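Local coordinates for protein amine Dehydrogenase (Pseudomonas putida, PDB 1JMX) that carries two covalently attached heme c groups and probably transfers electrons through them, as the alpha subunit of a quinohemoprotein amine dehydrogenase, at residues 61-66 with 231-235; 284-290 with 302-308; 362-368 with 470-476. One frame throughout, in Å; residues are numbered along the deposited sequence.

Contact 1 (61-66 with 231-235); sequences VKYLAD and ILYNG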
loop_
_atom_site.group_PDB
_atom_site.type_symbol
_atom_site.label_atom_id
_atom_site.label_comp_id
_atom_site.label_asym_id
_atom_site.label_seq_id
_atom_site.Cartn_x
_atom_site.Cartn_y
_atom_site.Cartn_z
ATOM N N VAL A 61 -4.115 -20.813 -15.935
ATOM C CA VAL A 61 -5.053 -20.185 -15.001
ATOM C C VAL A 61 -6.410 -20.878 -15.104
ATOM O O VAL A 61 -6.996 -21.247 -14.094
ATOM C CB VAL A 61 -5.212 -18.664 -15.284
ATOM C CG1 VAL A 61 -6.361 -18.081 -14.461
ATOM C CG2 VAL A 61 -3.909 -17.930 -14.968
ATOM N N LYS A 62 -6.877 -21.091 -16.334
ATOM C CA LYS A 62 -8.157 -21.754 -16.578
ATOM C C LYS A 62 -8.128 -23.146 -15.959
ATOM O O LYS A 62 -9.030 -23.525 -15.208
ATOM C CB LYS A 62 -8.426 -21.849 -18.085
ATOM C CG LYS A 62 -9.715 -22.588 -18.470
ATOM C CD LYS A 62 -10.949 -21.737 -18.220
ATOM C CE LYS A 62 -12.225 -22.418 -18.697
ATOM N NZ LYS A 62 -12.790 -23.391 -17.725
ATOM N N TYR A 63 -7.050 -23.874 -16.235
ATOM C CA TYR A 63 -6.872 -25.228 -15.726
ATOM C C TYR A 63 -6.863 -25.282 -14.202
ATOM O O TYR A 63 -7.573 -26.078 -13.592
ATOM C CB TYR A 63 -5.572 -25.840 -16.278
ATOM C CG TYR A 63 -5.299 -27.235 -15.764
ATOM C CD1 TYR A 63 -4.349 -27.464 -14.762
ATOM C CD2 TYR A 63 -6.031 -28.327 -16.239
ATOM C CE1 TYR A 63 -4.142 -28.745 -14.243
ATOM C CE2 TYR A 63 -5.831 -29.615 -15.726
ATOM C CZ TYR A 63 -4.889 -29.816 -14.727
ATOM O OH TYR A 63 -4.718 -31.080 -14.205
ATOM N N LEU A 64 -6.072 -24.417 -13.586
ATOM C CA LEU A 64 -5.966 -24.401 -12.131
ATOM C C LEU A 64 -7.197 -23.830 -11.427
ATOM O O LEU A 64 -7.574 -24.301 -10.365
ATOM C CB LEU A 64 -4.697 -23.661 -11.724
ATOM C CG LEU A 64 -3.439 -24.350 -12.252
ATOM C CD1 LEU A 64 -2.251 -23.420 -12.168
ATOM C CD2 LEU A 64 -3.203 -25.640 -11.481
ATOM N N ALA A 65 -7.848 -22.856 -12.053
ATOM C CA ALA A 65 -9.037 -22.232 -11.488
ATOM C C ALA A 65 -10.214 -23.210 -11.419
ATOM O O ALA A 65 -11.037 -23.138 -10.515
ATOM C CB ALA A 65 -9.411 -20.994 -12.293
ATOM N N ASP A 66 -10.288 -24.118 -12.385
ATOM C CA ASP A 66 -11.345 -25.122 -12.427
ATOM C C ASP A 66 -11.034 -26.265 -11.473
ATOM O O ASP A 66 -11.887 -26.670 -10.696
ATOM C CB ASP A 66 -11.504 -25.683 -13.841
ATOM C CG ASP A 66 -12.234 -24.744 -14.779
ATOM O OD1 ASP A 66 -12.267 -23.513 -14.559
ATOM O OD2 ASP A 66 -12.779 -25.253 -15.770
ATOM N N ILE A 231 -15.360 -15.704 -20.371
ATOM C CA ILE A 231 -14.933 -17.054 -20.044
ATOM C C ILE A 231 -15.603 -17.353 -18.721
ATOM O O ILE A 231 -15.915 -16.445 -17.956
ATOM C CB ILE A 231 -13.390 -17.168 -19.871
ATOM C CG1 ILE A 231 -12.681 -16.783 -21.172
ATOM C CG2 ILE A 231 -12.994 -18.614 -19.517
ATOM C CD1 ILE A 231 -11.163 -16.937 -21.126
ATOM N N LEU A 232 -15.816 -18.632 -18.457
ATOM C CA LEU A 232 -16.460 -19.057 -17.232
ATOM C C LEU A 232 -15.530 -20.024 -16.493
ATOM O O LEU A 232 -15.148 -21.069 -17.028
ATOM C CB LEU A 232 -17.806 -19.709 -17.578
ATOM C CG LEU A 232 -18.924 -20.012 -16.574
ATOM C CD1 LEU A 232 -18.929 -21.475 -16.207
ATOM C CD2 LEU A 232 -18.850 -19.115 -15.359
ATOM N N TYR A 233 -15.129 -19.619 -15.289
ATOM C CA TYR A 233 -14.250 -20.404 -14.428
ATOM C C TYR A 233 -15.026 -21.087 -13.321
ATOM O O TYR A 233 -15.946 -20.509 -12.750
ATOM C CB TYR A 233 -13.205 -19.509 -13.764
ATOM C CG TYR A 233 -12.289 -18.786 -14.708
ATOM C CD1 TYR A 233 -12.450 -17.426 -14.954
ATOM C CD2 TYR A 233 -11.226 -19.448 -15.319
ATOM C CE1 TYR A 233 -11.574 -16.740 -15.777
ATOM C CE2 TYR A 233 -10.345 -18.773 -16.143
ATOM C CZ TYR A 233 -10.522 -17.420 -16.366
ATOM O OH TYR A 233 -9.643 -16.741 -17.164
ATOM N N ASN A 234 -14.650 -22.324 -13.029
ATOM C CA ASN A 234 -15.259 -23.105 -11.958
ATOM C C ASN A 234 -16.788 -23.158 -11.970
ATOM O O ASN A 234 -17.415 -23.218 -10.918
ATOM C CB ASN A 234 -14.746 -22.597 -10.605
ATOM C CG ASN A 234 -14.988 -23.577 -9.473
ATOM O OD1 ASN A 234 -15.161 -24.769 -9.694
ATOM N ND2 ASN A 234 -14.995 -23.073 -8.248
ATOM N N GLY A 235 -17.379 -23.094 -13.159
ATOM C CA GLY A 235 -18.823 -23.185 -13.286
ATOM C C GLY A 235 -19.669 -22.003 -12.859
ATOM O O GLY A 235 -20.882 -22.038 -13.055
#
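Lys-62, on the helix, crosses the ring of Tyr-233, which ends the strand, obliquely, and its long aliphatic chain lets it touch the ring on the way to a polar tip. Its CB begins 4.1 Å from Tyr-233 CE2. CG is anti to the backbone N (chi1 177°), and a bend at chi2 brings CD to within 3.7 Å of that same Tyr-233 CE2. CD and CE then pass Ile-231, each 4.0 Å from its CG2; this methyl also lies over one face of the tyrosine ring, displaced toward the rim. A second bend, at chi4, carries NZ to two oxygens: Leu-232 O accepts a weak hydrogen bond, while Lys-62 NZ and Asp-66 OD2 form a salt bridge of 2.7 Å one helical turn apart. Asp-208 is a further anionic partner of the amine. Asp-66 divides its carboxylate, for its OD1 accepts a nearly straight bond from Asn-234 N (3.1 Å, 174° at the hydrogen), which arrives from above the carboxylate plane. An alanine here is likely to leave the amide of Asn-234 without this acceptor and the lysine amine with one anion fewer to hold its bent chain in place. Small Ala-65 suits the rest of the interface, since its CB can sit 3.9 Å from Tyr-233 CD2 while the helix stays close. The short axes of 61-66 and 231-233 run at 37° and approach to 8.9 Å. On its other sides, helix 54-67 packs Val-61 and Leu-64 against helix 34-48, which also gives Pro-34 to Tyr-233, whereas Ile-231 and Leu-232 lean on barrel strand 209-218; the contact therefore joins the heme-binding domain to the rim of the eight-stranded barrel.

Contact 2 (284-290 with 302-308); sequences ARLLAVQ and ITLVGSG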
loop_
_atom_site.group_PDB
_atom_site.type_symbol
_atom_site.label_atom_id
_atom_site.label_comp_id
_atom_site.label_asym_id
_atom_site.label_seq_id
_atom_site.Cartn_x
_atom_site.Cartn_y
_atom_site.Cartn_z
ATOM N N ALA A 284 -39.656 -15.868 -14.507
ATOM C CA ALA A 284 -40.242 -14.538 -14.300
ATOM C C ALA A 284 -39.663 -13.864 -13.062
ATOM O O ALA A 284 -39.839 -14.340 -11.934
ATOM C CB ALA A 284 -41.765 -14.629 -14.179
ATOM N N ARG A 285 -38.959 -12.761 -13.291
ATOM C CA ARG A 285 -38.346 -11.991 -12.218
ATOM C C ARG A 285 -38.629 -10.513 -12.449
ATOM O O ARG A 285 -38.901 -10.083 -13.568
ATOM C CB ARG A 285 -36.821 -12.212 -12.197
ATOM C CG ARG A 285 -36.367 -13.618 -11.768
ATOM C CD ARG A 285 -35.907 -13.689 -10.288
ATOM N NE ARG A 285 -34.632 -12.997 -10.051
ATOM C CZ ARG A 285 -34.526 -11.705 -9.734
ATOM N NH1 ARG A 285 -35.615 -10.945 -9.604
ATOM N NH2 ARG A 285 -33.325 -11.160 -9.578
ATOM N N LEU A 286 -38.588 -9.748 -11.370
ATOM C CA LEU A 286 -38.797 -8.313 -11.433
ATOM C C LEU A 286 -37.528 -7.735 -10.813
ATOM O O LEU A 286 -37.370 -7.730 -9.589
ATOM C CB LEU A 286 -40.050 -7.934 -10.635
ATOM C CG LEU A 286 -40.587 -6.507 -10.728
ATOM C CD1 LEU A 286 -40.633 -6.031 -12.171
ATOM C CD2 LEU A 286 -41.970 -6.470 -10.101
ATOM N N LEU A 287 -36.598 -7.334 -11.679
ATOM C CA LEU A 287 -35.301 -6.789 -11.285
ATOM C C LEU A 287 -35.265 -5.470 -10.522
ATOM O O LEU A 287 -34.719 -5.409 -9.421
ATOM C CB LEU A 287 -34.387 -6.655 -12.502
ATOM C CG LEU A 287 -33.656 -7.886 -13.027
ATOM C CD1 LEU A 287 -32.649 -7.427 -14.077
ATOM C CD2 LEU A 287 -32.937 -8.595 -11.881
ATOM N N ALA A 288 -35.794 -4.409 -11.126
ATOM C CA ALA A 288 -35.764 -3.098 -10.493
ATOM C C ALA A 288 -36.795 -2.091 -11.021
ATOM O O ALA A 288 -37.447 -2.322 -12.038
ATOM C CB ALA A 288 -34.359 -2.513 -10.627
ATOM N N VAL A 289 -36.954 -0.999 -10.275
ATOM C CA VAL A 289 -37.842 0.102 -10.623
ATOM C C VAL A 289 -36.836 1.226 -10.836
ATOM O O VAL A 289 -35.937 1.409 -10.016
ATOM C CB VAL A 289 -38.769 0.503 -9.438
ATOM C CG1 VAL A 289 -39.877 1.422 -9.918
ATOM C CG2 VAL A 289 -39.348 -0.716 -8.768
ATOM N N GLN A 290 -36.950 1.957 -11.939
ATOM C CA GLN A 290 -36.018 3.045 -12.218
ATOM C C GLN A 290 -36.771 4.296 -12.668
ATOM O O GLN A 290 -37.259 4.353 -13.788
ATOM C CB GLN A 290 -35.020 2.625 -13.310
ATOM C CG GLN A 290 -34.299 1.298 -13.047
ATOM C CD GLN A 290 -33.235 0.984 -14.087
ATOM O OE1 GLN A 290 -33.251 1.521 -15.187
ATOM N NE2 GLN A 290 -32.295 0.121 -13.730
ATOM N N ILE A 302 -41.442 6.286 -14.916
ATOM C CA ILE A 302 -40.847 5.153 -14.240
ATOM C C ILE A 302 -40.783 3.970 -15.189
ATOM O O ILE A 302 -41.710 3.718 -15.954
ATOM C CB ILE A 302 -41.653 4.758 -13.004
ATOM C CG1 ILE A 302 -41.607 5.882 -11.977
ATOM C CG2 ILE A 302 -41.113 3.484 -12.399
ATOM C CD1 ILE A 302 -42.308 5.543 -10.679
ATOM N N THR A 303 -39.668 3.257 -15.151
ATOM C CA THR A 303 -39.497 2.089 -15.989
ATOM C C THR A 303 -39.150 0.872 -15.134
ATOM O O THR A 303 -38.377 0.962 -14.189
ATOM C CB THR A 303 -38.464 2.330 -17.116
ATOM O OG1 THR A 303 -37.578 1.209 -17.215
ATOM C CG2 THR A 303 -37.680 3.610 -16.890
ATOM N N LEU A 304 -39.835 -0.233 -15.404
ATOM C CA LEU A 304 -39.632 -1.484 -14.687
ATOM C C LEU A 304 -38.735 -2.390 -15.516
ATOM O O LEU A 304 -38.908 -2.515 -16.728
ATOM C CB LEU A 304 -40.974 -2.174 -14.410
ATOM C CG LEU A 304 -41.938 -1.527 -13.406
ATOM C CD1 LEU A 304 -41.235 -1.337 -12.063
ATOM C CD2 LEU A 304 -42.456 -0.194 -13.930
ATOM N N VAL A 305 -37.750 -2.989 -14.859
ATOM C CA VAL A 305 -36.805 -3.876 -15.529
ATOM C C VAL A 305 -37.037 -5.275 -14.991
ATOM O O VAL A 305 -37.332 -5.446 -13.803
ATOM C CB VAL A 305 -35.338 -3.450 -15.242
ATOM C CG1 VAL A 305 -34.380 -4.176 -16.174
ATOM C CG2 VAL A 305 -35.187 -1.944 -15.382
ATOM N N GLY A 306 -36.947 -6.274 -15.865
ATOM C CA GLY A 306 -37.153 -7.634 -15.411
ATOM C C GLY A 306 -37.194 -8.671 -16.504
ATOM O O GLY A 306 -36.860 -8.399 -17.657
ATOM N N SER A 307 -37.590 -9.877 -16.120
ATOM C CA SER A 307 -37.692 -10.987 -17.048
ATOM C C SER A 307 -39.078 -11.623 -16.959
ATOM O O SER A 307 -39.570 -11.910 -15.866
ATOM C CB SER A 307 -36.608 -12.024 -16.738
ATOM O OG SER A 307 -36.681 -13.128 -17.626
ATOM N N GLY A 308 -39.702 -11.831 -18.117
ATOM C CA GLY A 308 -41.024 -12.434 -18.163
ATOM C C GLY A 308 -42.102 -11.543 -17.573
ATOM O O GLY A 308 -42.967 -12.013 -16.823
#
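Val-289 fits against Leu-304 and Ile-302 where the two strands pair antiparallel. Its CG1 presses close to Ile-302 CG2, at 3.5 Å tighter than ordinary carbon contact, and meets Leu-304 CD1 at 3.7 Å. Val-289 and Leu-304 lie side by side and point the same way, so the leucine tip settles beside both methyls of the valine. Branched aliphatic residues suit this face, which also bears Leu-286 and is continued by Val-357 and Leu-359 on the adjoining strand 354-362 of the same sheet. A side chain at Gly-306 would run into Arg-285 O, so glycine suits the place. Leu-286 CD1 lies near Val-305 O.

The other face carries the bumps of Val-305 and Gln-290. With CG2 anti to its carbonyl carbon, Val-305 sets that methyl against the flat amide of Gln-290, 3.7 Å from its CD. The glutamine chain, extended beyond CG, can lend its length to this apolar contact while its amide end bonds to Arg-197 and Val-196 of the barrel. Thr-303, on the same face, brings its CG2 to 3.2 Å from Gln-290 O.

Paired backbone bonds join Arg-285 to Ser-307, Ala-288 to Val-305 and Gln-290 to Thr-303; that from Val-305 N to Ala-288 O is almost straight (2.9 Å, 174°). Leu-287 is the extra residue, its CB pushed against Val-305 O at 3.4 Å. Leu-287 and Ala-288 together facing Val-305 make a classic beta bulge, here in the opening hairpin of domain III, a beta domain of the E-set clan.

Contact 3 (362-368 with 470-476); sequences YDKVEEV and LADGGQT. With NI (nickel (II) ion), chain D.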
loop_
_atom_site.group_PDB
_atom_site.type_symbol
_atom_site.label_atom_id
_atom_site.label_comp_id
_atom_site.label_asym_id
_atom_site.label_seq_id
_atom_site.Cartn_x
_atom_site.Cartn_y
_atom_site.Cartn_z
ATOM N N TYR A 362 -42.455 9.623 -1.166
ATOM C CA TYR A 362 -42.057 10.495 -0.075
ATOM C C TYR A 362 -42.644 11.885 -0.187
ATOM O O TYR A 362 -43.030 12.322 -1.271
ATOM C CB TYR A 362 -40.526 10.581 0.010
ATOM C CG TYR A 362 -39.885 11.414 -1.079
ATOM C CD1 TYR A 362 -39.452 12.716 -0.816
ATOM C CD2 TYR A 362 -39.703 10.906 -2.368
ATOM C CE1 TYR A 362 -38.855 13.493 -1.803
ATOM C CE2 TYR A 362 -39.102 11.677 -3.368
ATOM C CZ TYR A 362 -38.683 12.969 -3.072
ATOM O OH TYR A 362 -38.087 13.738 -4.036
ATOM N N ASP A 363 -42.680 12.580 0.948
ATOM C CA ASP A 363 -43.203 13.941 0.998
ATOM C C ASP A 363 -42.102 14.988 1.104
ATOM O O ASP A 363 -42.104 15.968 0.357
ATOM C CB ASP A 363 -44.254 14.111 2.123
ATOM C CG ASP A 363 -43.802 13.560 3.481
ATOM O OD1 ASP A 363 -42.686 12.988 3.605
ATOM O OD2 ASP A 363 -44.590 13.713 4.444
ATOM N N LYS A 364 -41.135 14.737 1.982
ATOM C CA LYS A 364 -40.021 15.653 2.198
ATOM C C LYS A 364 -38.753 14.921 2.618
ATOM O O LYS A 364 -38.807 13.901 3.309
ATOM C CB LYS A 364 -40.370 16.681 3.281
ATOM C CG LYS A 364 -40.804 16.077 4.619
ATOM C CD LYS A 364 -40.231 16.854 5.811
ATOM C CE LYS A 364 -38.728 16.572 5.994
ATOM N NZ LYS A 364 -38.081 17.463 7.010
ATOM N N VAL A 365 -37.612 15.470 2.215
ATOM C CA VAL A 365 -36.324 14.889 2.558
ATOM C C VAL A 365 -35.873 15.490 3.884
ATOM O O VAL A 365 -35.846 16.712 4.065
ATOM C CB VAL A 365 -35.258 15.131 1.462
ATOM C CG1 VAL A 365 -33.972 14.431 1.841
ATOM C CG2 VAL A 365 -35.748 14.613 0.119
ATOM N N GLU A 366 -35.530 14.601 4.805
ATOM C CA GLU A 366 -35.108 14.953 6.153
ATOM C C GLU A 366 -33.590 14.919 6.373
ATOM O O GLU A 366 -33.001 15.862 6.904
ATOM C CB GLU A 366 -35.772 13.956 7.092
ATOM C CG GLU A 366 -35.902 14.365 8.518
ATOM C CD GLU A 366 -36.742 13.361 9.288
ATOM O OE1 GLU A 366 -36.318 12.179 9.389
ATOM O OE2 GLU A 366 -37.841 13.748 9.757
ATOM N N GLU A 367 -32.968 13.831 5.941
ATOM C CA GLU A 367 -31.540 13.618 6.127
ATOM C C GLU A 367 -30.854 13.202 4.820
ATOM O O GLU A 367 -31.449 12.512 3.989
ATOM C CB GLU A 367 -31.377 12.547 7.216
ATOM C CG GLU A 367 -30.183 11.625 7.091
ATOM C CD GLU A 367 -28.897 12.239 7.586
ATOM O OE1 GLU A 367 -28.853 13.459 7.822
ATOM O OE2 GLU A 367 -27.916 11.489 7.743
ATOM N N VAL A 368 -29.612 13.640 4.630
ATOM C CA VAL A 368 -28.861 13.303 3.422
ATOM C C VAL A 368 -27.511 12.683 3.755
ATOM O O VAL A 368 -26.785 13.191 4.610
ATOM C CB VAL A 368 -28.618 14.538 2.541
ATOM C CG1 VAL A 368 -27.881 14.145 1.275
ATOM C CG2 VAL A 368 -29.929 15.195 2.198
ATOM N N LEU A 470 -28.993 18.892 -1.804
ATOM C CA LEU A 470 -30.148 18.452 -2.561
ATOM C C LEU A 470 -30.849 19.533 -3.375
ATOM O O LEU A 470 -31.063 20.651 -2.906
ATOM C CB LEU A 470 -31.137 17.768 -1.629
ATOM C CG LEU A 470 -31.352 16.286 -1.907
ATOM C CD1 LEU A 470 -30.013 15.587 -2.074
ATOM C CD2 LEU A 470 -32.171 15.675 -0.779
ATOM N N ALA A 471 -31.134 19.201 -4.630
ATOM C CA ALA A 471 -31.835 20.108 -5.527
ATOM C C ALA A 471 -33.257 20.230 -4.979
ATOM O O ALA A 471 -33.876 21.286 -5.041
ATOM C CB ALA A 471 -31.866 19.531 -6.929
ATOM N N ASP A 472 -33.736 19.139 -4.389
ATOM C CA ASP A 472 -35.073 19.074 -3.811
ATOM C C ASP A 472 -35.072 19.539 -2.351
ATOM O O ASP A 472 -34.978 18.718 -1.435
ATOM C CB ASP A 472 -35.603 17.625 -3.919
ATOM C CG ASP A 472 -36.993 17.438 -3.301
ATOM O OD1 ASP A 472 -37.817 18.381 -3.366
ATOM O OD2 ASP A 472 -37.258 16.331 -2.766
ATOM N N GLY A 473 -35.152 20.852 -2.137
ATOM C CA GLY A 473 -35.192 21.366 -0.775
ATOM C C GLY A 473 -33.913 21.910 -0.168
ATOM O O GLY A 473 -33.941 22.482 0.927
ATOM N N GLY A 474 -32.789 21.703 -0.846
ATOM C CA GLY A 474 -31.517 22.206 -0.349
ATOM C C GLY A 474 -30.939 21.556 0.900
ATOM O O GLY A 474 -30.115 22.174 1.577
ATOM N N GLN A 475 -31.370 20.334 1.216
ATOM C CA GLN A 475 -30.855 19.612 2.387
ATOM C C GLN A 475 -29.425 19.173 2.070
ATOM O O GLN A 475 -29.159 18.646 0.991
ATOM C CB GLN A 475 -31.715 18.388 2.718
ATOM C CG GLN A 475 -33.164 18.691 3.106
ATOM C CD GLN A 475 -34.114 18.779 1.897
ATOM O OE1 GLN A 475 -33.670 18.797 0.736
ATOM N NE2 GLN A 475 -35.431 18.810 2.172
ATOM N N THR A 476 -28.510 19.402 3.006
ATOM C CA THR A 476 -27.109 19.056 2.799
ATOM C C THR A 476 -26.634 17.722 3.392
ATOM O O THR A 476 -27.178 17.217 4.371
ATOM C CB THR A 476 -26.192 20.186 3.307
ATOM O OG1 THR A 476 -26.391 20.363 4.710
ATOM C CG2 THR A 476 -26.515 21.485 2.606
HETATM NI NI NI D . -27.538 14.796 8.283
HETATM O O HOH W 1 -25.994 16.153 8.652
HETATM O O HOH W 2 -28.850 16.469 7.676
#
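Apolar contact centres on Leu-470, whose CD2 meets Val-365 CG1 tip to tip at 3.4 Å, a tight fit, and also touches Val-368 CG2 at 3.8 Å. Compact valines suit both places, because one leucine methyl can then reach the two of them. Because CG1 of Val-368 is anti to the backbone N (chi1 -178°), CG2 is the methyl left to cross the chain of Gln-475 at about a right angle, 3.7 Å from its CB. Among the polar contacts, Tyr-362 and Asp-472 approach from opposite directions: Asp-472 OD2 lies in the ring plane at its edge, 3.0 Å from Tyr-362 OH, with the carboxylate turned 66° from the ring. Gln-475, bent at chi2, brings NE2 to 2.9 Å from Val-365 O. The metal contact belongs to Glu-367, whose OE1 binds the nickel ion at 1.9 Å along with two waters, while its OE2 is paired with Lys-369. Glu-366 and Glu-367 form a classic beta bulge opposite Trp-398. Strand 367-378 lies between strand 391-400 and parallel strand 476-484, while Leu-412 of strand 406-420 packs on Tyr-362, Val-365 and Leu-470.

Overall arrangement
The three contacts follow one another along the chain, each closing before the next opens, and trace a path from the heme domain through the barrel to the last beta domains. Contact 1 lies nearest the cofactors of the three: the side chain of Val-61 is about 8 Å from a heme c. Contact 2, away from the heme sites, has its centre 32 Å from that of contact 1, with nearest atoms about 17 Å apart. Contacts 2 and 3 come within about 10 Å at their nearest atoms. Contacts 1 and 3 sit on opposite sides of the chain's centre, 48 Å between centres, so the nickel ion at contact 3 lies far from contact 1.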